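Long-range contacts in alkylhydroperoxidase AhpD core: uncharacterized peroxidase-related protein (Ralstonia eutropha, PDB 2PRR), which is an uncharacterised peroxidase-related protein of the carboxymuconolactone decarboxylase family that probably reduces peroxides with a redox-active cysteine pair, as AhpD does: residues A35-N40 against R182-F187; P8-P13 against F42-H47; H94-R99 against F188-V193; N85-C90 against M175-G180. All blocks are in the same frame, centred on the assembly; numbering follows the deposited sequence.

Contact 1. Residues A35-N40 against R182-F187; sequences AGFVPN and RPNDEF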
loop_
_atom_site.group_PDB
_atom_site.type_symbol
_atom_site.label_atom_id
_atom_site.label_comp_id
_atom_site.label_asym_id
_atom_site.label_seq_id
_atom_site.Cartn_x
_atom_site.Cartn_y
_atom_site.Cartn_z
ATOM N N ALA D 35 23.847 -34.218 1.574
ATOM C CA ALA D 35 22.946 -33.613 2.590
ATOM C C ALA D 35 22.232 -34.627 3.474
ATOM O O ALA D 35 21.815 -34.282 4.579
ATOM C CB ALA D 35 21.907 -32.730 1.923
ATOM N N GLY D 36 22.067 -35.859 2.982
ATOM C CA GLY D 36 21.367 -36.916 3.710
ATOM C C GLY D 36 19.892 -36.943 3.343
ATOM O O GLY D 36 19.132 -37.804 3.806
ATOM N N PHE D 37 19.474 -36.008 2.500
ATOM C CA PHE D 37 18.091 -35.926 2.102
ATOM C C PHE D 37 18.057 -35.054 0.875
ATOM O O PHE D 37 18.988 -34.292 0.618
ATOM C CB PHE D 37 17.218 -35.320 3.229
ATOM C CG PHE D 37 17.445 -33.845 3.465
ATOM C CD1 PHE D 37 18.546 -33.404 4.184
ATOM C CD2 PHE D 37 16.548 -32.900 2.986
ATOM C CE1 PHE D 37 18.761 -32.052 4.406
ATOM C CE2 PHE D 37 16.759 -31.553 3.211
ATOM C CZ PHE D 37 17.867 -31.130 3.922
ATOM N N VAL D 38 16.977 -35.161 0.121
ATOM C CA VAL D 38 16.836 -34.367 -1.072
ATOM C C VAL D 38 15.911 -33.207 -0.780
ATOM O O VAL D 38 14.721 -33.422 -0.532
ATOM C CB VAL D 38 16.266 -35.173 -2.258
ATOM C CG1 VAL D 38 16.093 -34.238 -3.493
ATOM C CG2 VAL D 38 17.193 -36.363 -2.599
ATOM N N PRO D 39 16.460 -31.983 -0.774
ATOM C CA PRO D 39 15.614 -30.809 -0.629
ATOM C C PRO D 39 14.476 -30.906 -1.617
ATOM O O PRO D 39 14.668 -31.314 -2.753
ATOM C CB PRO D 39 16.543 -29.669 -0.986
ATOM C CG PRO D 39 17.878 -30.166 -0.543
ATOM C CD PRO D 39 17.882 -31.618 -0.841
ATOM N N ASN D 40 13.288 -30.519 -1.191
ATOM C CA ASN D 40 12.104 -30.695 -2.024
ATOM C C ASN D 40 12.054 -29.881 -3.303
ATOM O O ASN D 40 11.319 -30.231 -4.215
ATOM C CB ASN D 40 10.834 -30.546 -1.169
ATOM C CG ASN D 40 10.696 -31.672 -0.138
ATOM O OD1 ASN D 40 11.236 -32.789 -0.322
ATOM N ND2 ASN D 40 9.999 -31.384 0.962
ATOM N N ARG D 182 6.968 -27.425 -0.216
ATOM C CA ARG D 182 7.100 -27.635 1.223
ATOM C C ARG D 182 8.538 -27.832 1.696
ATOM O O ARG D 182 9.238 -28.753 1.227
ATOM C CB ARG D 182 6.265 -28.847 1.657
ATOM C CG ARG D 182 6.158 -29.004 3.169
ATOM C CD ARG D 182 5.617 -30.370 3.621
ATOM N NE ARG D 182 5.753 -30.508 5.078
ATOM C CZ ARG D 182 4.864 -30.066 5.973
ATOM N NH1 ARG D 182 3.721 -29.508 5.611
ATOM N NH2 ARG D 182 5.114 -30.213 7.261
ATOM N N PRO D 183 8.969 -26.987 2.652
ATOM C CA PRO D 183 10.309 -27.136 3.188
ATOM C C PRO D 183 10.465 -28.442 3.975
ATOM O O PRO D 183 9.561 -28.855 4.711
ATOM C CB PRO D 183 10.488 -25.916 4.089
ATOM C CG PRO D 183 9.090 -25.325 4.292
ATOM C CD PRO D 183 8.213 -25.860 3.256
ATOM N N ASN D 184 11.614 -29.081 3.798
ATOM C CA ASN D 184 11.914 -30.323 4.477
ATOM C C ASN D 184 12.055 -30.094 5.974
ATOM O O ASN D 184 12.418 -29.008 6.412
ATOM C CB ASN D 184 13.212 -30.951 3.937
ATOM C CG ASN D 184 13.227 -31.071 2.444
ATOM O OD1 ASN D 184 13.319 -30.065 1.718
ATOM N ND2 ASN D 184 13.185 -32.297 1.960
ATOM N N ASP D 185 11.763 -31.134 6.751
ATOM C CA ASP D 185 11.810 -31.072 8.207
ATOM C C ASP D 185 13.192 -30.741 8.723
ATOM O O ASP D 185 13.340 -30.069 9.730
ATOM C CB ASP D 185 11.381 -32.424 8.818
ATOM C CG ASP D 185 9.879 -32.703 8.700
ATOM O OD1 ASP D 185 9.122 -31.883 8.129
ATOM O OD2 ASP D 185 9.466 -33.775 9.196
ATOM N N GLU D 186 14.199 -31.226 8.023
ATOM C CA GLU D 186 15.576 -31.063 8.434
ATOM C C GLU D 186 16.025 -29.609 8.451
ATOM O O GLU D 186 16.859 -29.234 9.275
ATOM C CB GLU D 186 16.519 -31.848 7.523
ATOM C CG GLU D 186 16.349 -33.365 7.535
ATOM C CD GLU D 186 15.191 -33.855 6.693
ATOM O OE1 GLU D 186 14.326 -33.042 6.276
ATOM O OE2 GLU D 186 15.141 -35.069 6.458
ATOM N N PHE D 187 15.502 -28.795 7.543
ATOM C CA PHE D 187 15.889 -27.384 7.499
ATOM C C PHE D 187 15.522 -26.590 8.753
ATOM O O PHE D 187 16.293 -25.720 9.163
ATOM C CB PHE D 187 15.272 -26.667 6.289
ATOM C CG PHE D 187 15.830 -27.103 4.961
ATOM C CD1 PHE D 187 17.203 -27.070 4.722
ATOM C CD2 PHE D 187 14.979 -27.449 3.922
ATOM C CE1 PHE D 187 17.715 -27.432 3.508
ATOM C CE2 PHE D 187 15.489 -27.818 2.697
ATOM C CZ PHE D 187 16.871 -27.819 2.492
#
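Pro39 faces Asn184 with their CA atoms 6.3 Å apart, and the two segments run in opposite directions, diverging toward Phe37 and Glu186. The amide of Asn184 is the main polar link. Its OD1 accepts from Asn40 N at 2.9 Å, with the donor in the carbonyl plane on a lone pair. Its ND2 donates to Val38 O at 3.1 Å, reaching that carbonyl from above its plane. A second, weak bond runs from Asn184 ND2 to Asn40 OD1. One side-chain amide thus satisfies backbone groups on both sides of Pro39. Asn40 answers with ND2, which gives a nearly straight bond to Arg182 O (2.8 Å, 167° at the hydrogen). The acceptor lies in the Asn40 amide plane, so this bond helps to fix the rotation of the amide.

The ring of Phe37 fills the other half. CG sits between the backbone N and the carbonyl carbon (chi1 71°), which swings the ring over to the 182-187 side. Glu186 folds along one face: its CB lies 4.0 Å from the ring centroid of Phe37, and its carboxylate is almost parallel to the ring. The Phe37 edge points at the face of Phe187 in a T-shaped pair, with ring centroids 5.2 Å apart. Pro39 CB meets Phe187 CZ at 4.0 Å. The guanidinium of Arg182 turns elsewhere, to a salt bridge with Asp119 of the second subunit. This contact ties the loop between helices 22-35 and 40-45 to the start of the C-terminal helix 185-189, in an all-helical fold of the AhpD type.

Contact 2. Residues P8-P13 against F42-H47; sequences PISRYP and FLTLAH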
loop_
_atom_site.group_PDB
_atom_site.type_symbol
_atom_site.label_atom_id
_atom_site.label_comp_id
_atom_site.label_asym_id
_atom_site.label_seq_id
_atom_site.Cartn_x
_atom_site.Cartn_y
_atom_site.Cartn_z
ATOM N N PRO D 8 1.962 -33.531 1.812
ATOM C CA PRO D 8 2.325 -33.342 0.406
ATOM C C PRO D 8 3.387 -32.244 0.262
ATOM O O PRO D 8 3.409 -31.314 1.076
ATOM C CB PRO D 8 1.006 -32.943 -0.262
ATOM C CG PRO D 8 0.091 -32.560 0.827
ATOM C CD PRO D 8 0.553 -33.204 2.084
ATOM N N ILE D 9 4.295 -32.383 -0.711
ATOM C CA ILE D 9 5.355 -31.384 -0.921
ATOM C C ILE D 9 5.060 -30.416 -2.076
ATOM O O ILE D 9 5.759 -29.423 -2.246
ATOM C CB ILE D 9 6.733 -32.034 -1.091
ATOM C CG1 ILE D 9 6.819 -32.904 -2.350
ATOM C CG2 ILE D 9 7.042 -32.903 0.102
ATOM C CD1 ILE D 9 8.193 -33.558 -2.581
ATOM N N SER D 10 4.019 -30.701 -2.853
ATOM C CA SER D 10 3.628 -29.881 -3.993
ATOM C C SER D 10 2.163 -30.122 -4.246
ATOM O O SER D 10 1.653 -31.142 -3.823
ATOM C CB SER D 10 4.423 -30.340 -5.206
ATOM O OG SER D 10 4.031 -29.672 -6.387
ATOM N N ARG D 11 1.457 -29.186 -4.889
ATOM C CA ARG D 11 0.073 -29.454 -5.313
ATOM C C ARG D 11 0.122 -30.205 -6.655
ATOM O O ARG D 11 -0.892 -30.677 -7.128
ATOM C CB ARG D 11 -0.771 -28.196 -5.467
ATOM C CG ARG D 11 -0.382 -27.371 -6.609
ATOM C CD ARG D 11 -1.318 -26.236 -6.890
ATOM N NE ARG D 11 -2.717 -26.611 -7.088
ATOM C CZ ARG D 11 -3.195 -27.292 -8.133
ATOM N NH1 ARG D 11 -2.408 -27.768 -9.101
ATOM N NH2 ARG D 11 -4.492 -27.539 -8.184
ATOM N N TYR D 12 1.318 -30.279 -7.260
ATOM C CA TYR D 12 1.581 -30.946 -8.548
ATOM C C TYR D 12 2.227 -32.282 -8.340
ATOM O O TYR D 12 2.819 -32.503 -7.297
ATOM C CB TYR D 12 2.521 -30.088 -9.433
ATOM C CG TYR D 12 1.806 -28.922 -10.035
ATOM C CD1 TYR D 12 1.665 -27.737 -9.335
ATOM C CD2 TYR D 12 1.216 -29.028 -11.280
ATOM C CE1 TYR D 12 0.973 -26.667 -9.872
ATOM C CE2 TYR D 12 0.521 -27.958 -11.832
ATOM C CZ TYR D 12 0.409 -26.782 -11.126
ATOM O OH TYR D 12 -0.291 -25.722 -11.672
ATOM N N PRO D 13 2.144 -33.170 -9.355
ATOM C CA PRO D 13 2.783 -34.478 -9.253
ATOM C C PRO D 13 4.286 -34.418 -9.015
ATOM O O PRO D 13 4.955 -33.520 -9.495
ATOM C CB PRO D 13 2.490 -35.127 -10.617
ATOM C CG PRO D 13 1.292 -34.391 -11.158
ATOM C CD PRO D 13 1.428 -33.005 -10.640
ATOM N N PHE D 42 14.231 -29.805 -5.632
ATOM C CA PHE D 42 14.689 -30.663 -6.728
ATOM C C PHE D 42 13.599 -31.616 -7.214
ATOM O O PHE D 42 13.404 -31.793 -8.405
ATOM C CB PHE D 42 15.907 -31.521 -6.317
ATOM C CG PHE D 42 17.152 -30.732 -6.014
ATOM C CD1 PHE D 42 18.027 -30.374 -7.022
ATOM C CD2 PHE D 42 17.464 -30.366 -4.703
ATOM C CE1 PHE D 42 19.193 -29.642 -6.727
ATOM C CE2 PHE D 42 18.618 -29.628 -4.411
ATOM C CZ PHE D 42 19.474 -29.273 -5.426
ATOM N N LEU D 43 12.898 -32.236 -6.278
ATOM C CA LEU D 43 11.890 -33.210 -6.609
ATOM C C LEU D 43 10.643 -32.580 -7.180
ATOM O O LEU D 43 10.025 -33.148 -8.075
ATOM C CB LEU D 43 11.540 -34.007 -5.359
ATOM C CG LEU D 43 12.719 -34.811 -4.792
ATOM C CD1 LEU D 43 12.451 -35.166 -3.335
ATOM C CD2 LEU D 43 13.001 -36.049 -5.659
ATOM N N THR D 44 10.265 -31.413 -6.672
ATOM C CA THR D 44 9.050 -30.745 -7.153
ATOM C C THR D 44 9.233 -30.151 -8.538
ATOM O O THR D 44 8.339 -30.260 -9.390
ATOM C CB THR D 44 8.543 -29.658 -6.152
ATOM O OG1 THR D 44 9.583 -28.704 -5.887
ATOM C CG2 THR D 44 8.120 -30.306 -4.855
ATOM N N LEU D 45 10.386 -29.522 -8.770
ATOM C CA LEU D 45 10.686 -28.947 -10.095
ATOM C C LEU D 45 10.998 -30.022 -11.142
ATOM O O LEU D 45 10.865 -29.767 -12.333
ATOM C CB LEU D 45 11.808 -27.905 -10.034
ATOM C CG LEU D 45 11.513 -26.613 -9.251
ATOM C CD1 LEU D 45 12.735 -25.743 -9.307
ATOM C CD2 LEU D 45 10.251 -25.794 -9.733
ATOM N N ALA D 46 11.368 -31.230 -10.702
ATOM C CA ALA D 46 11.634 -32.355 -11.621
ATOM C C ALA D 46 10.382 -32.767 -12.443
ATOM O O ALA D 46 10.497 -33.571 -13.364
ATOM C CB ALA D 46 12.210 -33.551 -10.856
ATOM N N HIS D 47 9.202 -32.247 -12.067
ATOM C CA HIS D 47 7.949 -32.389 -12.820
ATOM C C HIS D 47 8.071 -31.734 -14.211
ATOM O O HIS D 47 7.421 -32.159 -15.154
ATOM C CB HIS D 47 6.793 -31.734 -12.022
ATOM C CG HIS D 47 5.478 -31.689 -12.745
ATOM N ND1 HIS D 47 4.716 -32.814 -12.988
ATOM C CD2 HIS D 47 4.771 -30.644 -13.239
ATOM C CE1 HIS D 47 3.614 -32.468 -13.632
ATOM N NE2 HIS D 47 3.618 -31.154 -13.791
HETATM O O HOH W 1 5.649 -30.955 -8.267
#
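Apolar packing joins Ile9 and Ser10 to Thr44. The methyl CG2 of Thr44 does the touching: it lies 3.8 Å from Ile9 CG1 and 3.7 Å from Ser10 CB. Its OG1 turns back along its own helix and bonds to Asn40 O. The far end of Ile9, CD1, also grazes Leu43 CB.

Ring contacts make the second group. His47 CG lies anti to the backbone N (chi1 174°), and the imidazole reaches across to the ring of Pro13. There His47 CE1 meets Pro13 CD at 3.7 Å. Tyr12 places its CB over one face of the imidazole. The two aromatic rings meet obliquely, with centroids 5.8 Å apart.

The polar link is a water. Water 1 bonds Ser10 OG at 2.8 Å and donates toward Pro13 O at 2.9 Å and Thr44 O at 3.0 Å. It has more acceptors in reach than protons, so these donations are probably shared. Ser10 OG also accepts from Tyr12 N (2.9 Å), which closes an ST turn and holds the hydroxyl beside the water.

The outer polar ends serve the assembly. Tyr12 OH bonds to Asp156 O of the third subunit, and His47 NE2 bonds to Glu157 of the same subunit. Arg11 makes salt bridges to Glu143 and Asp156 there.

No direct hydrogen bond crosses between the two segments. The N-terminal loop is therefore held on helix 40-45 and the turn after it by methyl and ring contacts and one water bridge, while the salt bridges of Arg11 and the bonds of Tyr12 OH and His47 NE2 go to the third subunit.

Contact 3. Residues H94-R99 against F188-V193; sequences HGAILR and FLMGRV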
loop_
_atom_site.group_PDB
_atom_site.type_symbol
_atom_site.label_atom_id
_atom_site.label_comp_id
_atom_site.label_asym_id
_atom_site.label_seq_id
_atom_site.Cartn_x
_atom_site.Cartn_y
_atom_site.Cartn_z
ATOM N N HIS D 94 16.685 -21.570 3.130
ATOM C CA HIS D 94 17.846 -20.698 3.133
ATOM C C HIS D 94 18.202 -20.081 4.466
ATOM O O HIS D 94 19.261 -19.486 4.600
ATOM C CB HIS D 94 17.741 -19.676 1.987
ATOM C CG HIS D 94 17.730 -20.353 0.669
ATOM N ND1 HIS D 94 18.868 -20.904 0.123
ATOM C CD2 HIS D 94 16.709 -20.730 -0.131
ATOM C CE1 HIS D 94 18.556 -21.532 -0.994
ATOM N NE2 HIS D 94 17.253 -21.439 -1.172
ATOM N N GLY D 95 17.322 -20.182 5.450
ATOM C CA GLY D 95 17.668 -19.740 6.788
ATOM C C GLY D 95 18.628 -20.775 7.355
ATOM O O GLY D 95 19.598 -20.445 8.008
ATOM N N ALA D 96 18.334 -22.035 7.100
ATOM C CA ALA D 96 19.161 -23.147 7.572
ATOM C C ALA D 96 20.566 -23.021 7.035
ATOM O O ALA D 96 21.523 -23.092 7.772
ATOM C CB ALA D 96 18.557 -24.468 7.147
ATOM N N ILE D 97 20.661 -22.757 5.749
ATOM C CA ILE D 97 21.926 -22.630 5.044
ATOM C C ILE D 97 22.671 -21.378 5.499
ATOM O O ILE D 97 23.878 -21.404 5.631
ATOM C CB ILE D 97 21.690 -22.617 3.533
ATOM C CG1 ILE D 97 20.957 -23.902 3.095
ATOM C CG2 ILE D 97 23.014 -22.503 2.789
ATOM C CD1 ILE D 97 20.270 -23.800 1.755
ATOM N N LEU D 98 21.944 -20.279 5.722
ATOM C CA LEU D 98 22.530 -19.045 6.252
ATOM C C LEU D 98 23.151 -19.267 7.638
ATOM O O LEU D 98 24.253 -18.786 7.914
ATOM C CB LEU D 98 21.456 -17.955 6.334
ATOM C CG LEU D 98 21.785 -16.676 7.087
ATOM C CD1 LEU D 98 23.061 -16.073 6.635
ATOM C CD2 LEU D 98 20.611 -15.705 6.934
ATOM N N ARG D 99 22.436 -19.976 8.510
ATOM C CA ARG D 99 22.929 -20.285 9.858
ATOM C C ARG D 99 24.182 -21.134 9.815
ATOM O O ARG D 99 25.108 -20.901 10.556
ATOM C CB ARG D 99 21.869 -21.000 10.698
ATOM C CG ARG D 99 20.711 -20.080 11.145
ATOM C CD ARG D 99 19.844 -20.791 12.134
ATOM N NE ARG D 99 19.180 -21.972 11.584
ATOM C CZ ARG D 99 17.979 -21.948 11.024
ATOM N NH1 ARG D 99 17.293 -20.810 10.924
ATOM N NH2 ARG D 99 17.451 -23.059 10.559
ATOM N N PHE D 188 14.350 -26.883 9.336
ATOM C CA PHE D 188 13.814 -26.147 10.499
ATOM C C PHE D 188 14.762 -26.166 11.702
ATOM O O PHE D 188 14.902 -25.177 12.396
ATOM C CB PHE D 188 12.439 -26.692 10.918
ATOM C CG PHE D 188 11.276 -26.331 9.987
ATOM C CD1 PHE D 188 11.035 -27.043 8.844
ATOM C CD2 PHE D 188 10.360 -25.350 10.343
ATOM C CE1 PHE D 188 9.943 -26.757 8.018
ATOM C CE2 PHE D 188 9.252 -25.040 9.524
ATOM C CZ PHE D 188 9.040 -25.731 8.372
ATOM N N LEU D 189 15.443 -27.283 11.914
ATOM C CA LEU D 189 16.349 -27.453 13.053
ATOM C C LEU D 189 17.854 -27.276 12.741
ATOM O O LEU D 189 18.654 -27.013 13.636
ATOM C CB LEU D 189 16.088 -28.848 13.645
ATOM C CG LEU D 189 16.787 -29.290 14.927
ATOM C CD1 LEU D 189 16.750 -28.242 16.052
ATOM C CD2 LEU D 189 16.128 -30.590 15.382
HETATM N N MSE D 190 18.217 -27.426 11.477
HETATM C CA MSE D 190 19.600 -27.330 11.006
HETATM C C MSE D 190 20.263 -25.969 11.222
HETATM O O MSE D 190 19.718 -24.940 10.830
HETATM C CB MSE D 190 19.591 -27.661 9.521
HETATM C CG MSE D 190 20.894 -27.582 8.789
HETATM SE SE MSE D 190 20.532 -28.008 6.940
HETATM C CE MSE D 190 19.818 -29.789 7.133
ATOM N N GLY D 191 21.452 -25.977 11.830
ATOM C CA GLY D 191 22.197 -24.742 12.122
ATOM C C GLY D 191 21.823 -23.971 13.394
ATOM O O GLY D 191 22.421 -22.931 13.695
ATOM N N ARG D 192 20.848 -24.470 14.149
ATOM C CA ARG D 192 20.408 -23.818 15.376
ATOM C C ARG D 192 21.276 -24.179 16.597
ATOM O O ARG D 192 21.271 -23.465 17.598
ATOM C CB ARG D 192 18.938 -24.132 15.633
ATOM C CG ARG D 192 18.037 -23.709 14.503
ATOM C CD ARG D 192 16.584 -23.742 14.930
ATOM N NE ARG D 192 15.691 -23.096 13.966
ATOM C CZ ARG D 192 15.576 -21.776 13.801
ATOM N NH1 ARG D 192 16.299 -20.930 14.530
ATOM N NH2 ARG D 192 14.724 -21.298 12.896
ATOM N N VAL D 193 22.021 -25.276 16.505
ATOM C CA VAL D 193 22.899 -25.716 17.575
ATOM C C VAL D 193 24.324 -25.610 17.040
ATOM O O VAL D 193 24.686 -26.377 16.157
ATOM C CB VAL D 193 22.591 -27.165 17.946
ATOM C CG1 VAL D 193 23.526 -27.635 19.068
ATOM C CG2 VAL D 193 21.098 -27.305 18.324
#
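The guanidiniums of Arg99 and Arg192 lie flat on each other, centres 3.7 Å apart and planes at 24°. The other face of the Arg99 group rests against its own helix, over Gly95 O and Ala96 N. At its edge, in plane, are Met190 O and Gly191 O. The Arg192 group has Phe188 O at its edge.

The motif is a type II beta turn, Leu189 to Arg192, set against helix 88-102 of the AhpD-like helical fold. Arg99 grips the turn side-on: NE (3.1 Å) and NH2 (3.0 Å) both donate to Met190 O. Its chain bends at chi3 (-63°), which brings both nitrogens round to that one carbonyl. The stacked pair also shares a counter-charge. Asp109 makes a salt bridge to Arg192 and a long, weak ion pair with Arg99, which would offset the two like charges.

Gly191 has positive phi and comes close to the helix, with its O 3.6 Å from Arg99 CB. Selenomethionine Met190 leans alongside Ala96, SE to CB 4.1 Å. His94 ND1 bonds to Glu75 OE1. Across the subunit interface, Arg192 packs on Phe188 of the second subunit. Arg192 NE donates to Phe188 O of its own chain at 2.7 Å, nearly along the C=O axis.

Contact 4. Residues N85-C90 against M175-G180; sequences NQCLYC and MANTIG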
loop_
_atom_site.group_PDB
_atom_site.type_symbol
_atom_site.label_atom_id
_atom_site.label_comp_id
_atom_site.label_asym_id
_atom_site.label_seq_id
_atom_site.Cartn_x
_atom_site.Cartn_y
_atom_site.Cartn_z
ATOM N N ASN D 85 8.407 -11.660 0.309
ATOM C CA ASN D 85 7.482 -12.384 -0.559
ATOM C C ASN D 85 6.698 -13.448 0.203
ATOM O O ASN D 85 5.847 -14.140 -0.388
ATOM C CB ASN D 85 8.273 -13.096 -1.682
ATOM C CG ASN D 85 8.785 -12.140 -2.717
ATOM O OD1 ASN D 85 8.222 -11.058 -2.912
ATOM N ND2 ASN D 85 9.838 -12.531 -3.415
ATOM N N GLN D 86 6.998 -13.600 1.498
ATOM C CA GLN D 86 6.370 -14.597 2.328
ATOM C C GLN D 86 6.450 -15.964 1.711
ATOM O O GLN D 86 5.451 -16.665 1.622
ATOM C CB GLN D 86 4.918 -14.235 2.619
ATOM C CG GLN D 86 4.820 -12.888 3.267
ATOM C CD GLN D 86 3.473 -12.628 3.795
ATOM O OE1 GLN D 86 2.791 -11.760 3.287
ATOM N NE2 GLN D 86 3.049 -13.408 4.801
ATOM N N CYS D 87 7.658 -16.328 1.284
ATOM C CA CYS D 87 7.889 -17.638 0.732
ATOM C C CYS D 87 8.348 -18.554 1.846
ATOM O O CYS D 87 9.493 -18.471 2.330
ATOM C CB CYS D 87 8.934 -17.614 -0.368
ATOM S SG CYS D 87 9.275 -19.273 -1.057
ATOM N N LEU D 88 7.458 -19.462 2.220
ATOM C CA LEU D 88 7.726 -20.405 3.268
ATOM C C LEU D 88 8.900 -21.350 2.942
ATOM O O LEU D 88 9.803 -21.487 3.760
ATOM C CB LEU D 88 6.431 -21.139 3.583
ATOM C CG LEU D 88 6.404 -22.305 4.568
ATOM C CD1 LEU D 88 7.121 -22.012 5.899
ATOM C CD2 LEU D 88 4.930 -22.661 4.789
ATOM N N TYR D 89 8.912 -21.989 1.768
ATOM C CA TYR D 89 10.041 -22.922 1.430
ATOM C C TYR D 89 11.385 -22.211 1.523
ATOM O O TYR D 89 12.285 -22.659 2.222
ATOM C CB TYR D 89 9.917 -23.608 0.033
ATOM C CG TYR D 89 11.150 -24.512 -0.303
ATOM C CD1 TYR D 89 12.313 -23.984 -0.859
ATOM C CD2 TYR D 89 11.136 -25.862 -0.029
ATOM C CE1 TYR D 89 13.467 -24.801 -1.125
ATOM C CE2 TYR D 89 12.292 -26.701 -0.313
ATOM C CZ TYR D 89 13.431 -26.136 -0.852
ATOM O OH TYR D 89 14.545 -26.931 -1.133
ATOM N N CYS D 90 11.508 -21.085 0.832
ATOM C CA CYS D 90 12.778 -20.371 0.744
ATOM C C CYS D 90 13.312 -19.772 2.025
ATOM O O CYS D 90 14.515 -19.831 2.299
ATOM C CB CYS D 90 12.688 -19.287 -0.335
ATOM S SG CYS D 90 12.497 -20.006 -1.968
HETATM N N MSE D 175 7.500 -19.588 -7.829
HETATM C CA MSE D 175 7.230 -20.962 -8.164
HETATM C C MSE D 175 6.859 -21.749 -6.905
HETATM O O MSE D 175 5.882 -22.507 -6.897
HETATM C CB MSE D 175 8.465 -21.608 -8.821
HETATM C CG MSE D 175 8.733 -21.130 -10.224
HETATM SE SE MSE D 175 7.308 -21.501 -11.442
HETATM C CE MSE D 175 7.030 -23.297 -11.181
ATOM N N ALA D 176 7.666 -21.536 -5.862
ATOM C CA ALA D 176 7.517 -22.153 -4.561
ATOM C C ALA D 176 6.158 -21.966 -3.989
ATOM O O ALA D 176 5.549 -22.929 -3.482
ATOM C CB ALA D 176 8.541 -21.575 -3.594
ATOM N N ASN D 177 5.710 -20.711 -4.045
ATOM C CA ASN D 177 4.431 -20.333 -3.514
ATOM C C ASN D 177 3.324 -20.832 -4.380
ATOM O O ASN D 177 2.307 -21.215 -3.870
ATOM C CB ASN D 177 4.325 -18.810 -3.383
ATOM C CG ASN D 177 5.048 -18.263 -2.175
ATOM O OD1 ASN D 177 5.152 -18.922 -1.168
ATOM N ND2 ASN D 177 5.463 -17.023 -2.243
ATOM N N THR D 178 3.485 -20.816 -5.693
ATOM C CA THR D 178 2.400 -21.255 -6.571
ATOM C C THR D 178 2.098 -22.750 -6.439
ATOM O O THR D 178 0.927 -23.142 -6.418
ATOM C CB THR D 178 2.667 -20.908 -8.041
ATOM O OG1 THR D 178 2.795 -19.487 -8.201
ATOM C CG2 THR D 178 1.527 -21.389 -8.899
ATOM N N ILE D 179 3.139 -23.575 -6.341
ATOM C CA ILE D 179 2.962 -25.027 -6.279
ATOM C C ILE D 179 2.800 -25.606 -4.846
ATOM O O ILE D 179 2.515 -26.799 -4.680
ATOM C CB ILE D 179 4.120 -25.787 -7.049
ATOM C CG1 ILE D 179 5.441 -25.756 -6.304
ATOM C CG2 ILE D 179 4.342 -25.221 -8.458
ATOM C CD1 ILE D 179 6.455 -26.758 -6.902
ATOM N N GLY D 180 2.980 -24.768 -3.828
ATOM C CA GLY D 180 2.882 -25.189 -2.446
ATOM C C GLY D 180 4.113 -25.959 -2.056
ATOM O O GLY D 180 4.037 -26.973 -1.326
HETATM O O HOH W 2 4.314 -19.588 1.454
#
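Cys87 CB passes beside the Asn177 amide, 4.0 Å from ND2; SG, anti to the backbone N (chi1 179°), goes on to touch Ala176 CB at 3.5 Å. The same sulfur accepts from Cys90 N of its own segment at 3.4 Å (161° at the hydrogen). This is a capping bond, since Cys87 is the N-cap of helix 88-102.

Cys87 and Cys90 form a CxxC motif, with His94 four residues on, as in AhpD peroxidases; this is probably the redox site. The two SG atoms are 3.4 Å apart, so no disulfide is formed.

Asn177 lies beside the loop that leads into helix 88-102. Its OD1 lies 3.6 Å from Cys87 CA and accepts from water 2 at 2.8 Å. That water in turn accepts from Leu88 N at the first turn of the helix. Asn177 ND2 gives a weak bond to Asn85 O at 3.4 Å, and it also bonds to Ser138 of the third subunit. Gln86, with positive phi, closes helix 71-84 in a Schellman motif and sends its NE2 to Val113 O of the second subunit.

In the fold
Contact 1 touches all three others. It meets contact 2 through a probable hydrogen bond, Arg182 N to Ile9 O (3.1 Å). It meets contact 4 where Pro39 CB packs on Tyr89 OH (3.4 Å), and contact 3 where Phe37 CE1 meets Met190 CE (3.7 Å). Contacts 2 and 4 also join, through a probable backbone bond between Arg11 and Ile179. Contacts 3 and 4 share helix 88-102, with centres about 18 Å apart. Contact 4 carries the CxxC pair of the probable redox site, and His94 of 94-99 bonds a PEG molecule, probably from the crystallisation liquor, close to that site. Contacts 1, 3 and 4 reach the second subunit; contacts 2 and 4 reach the third.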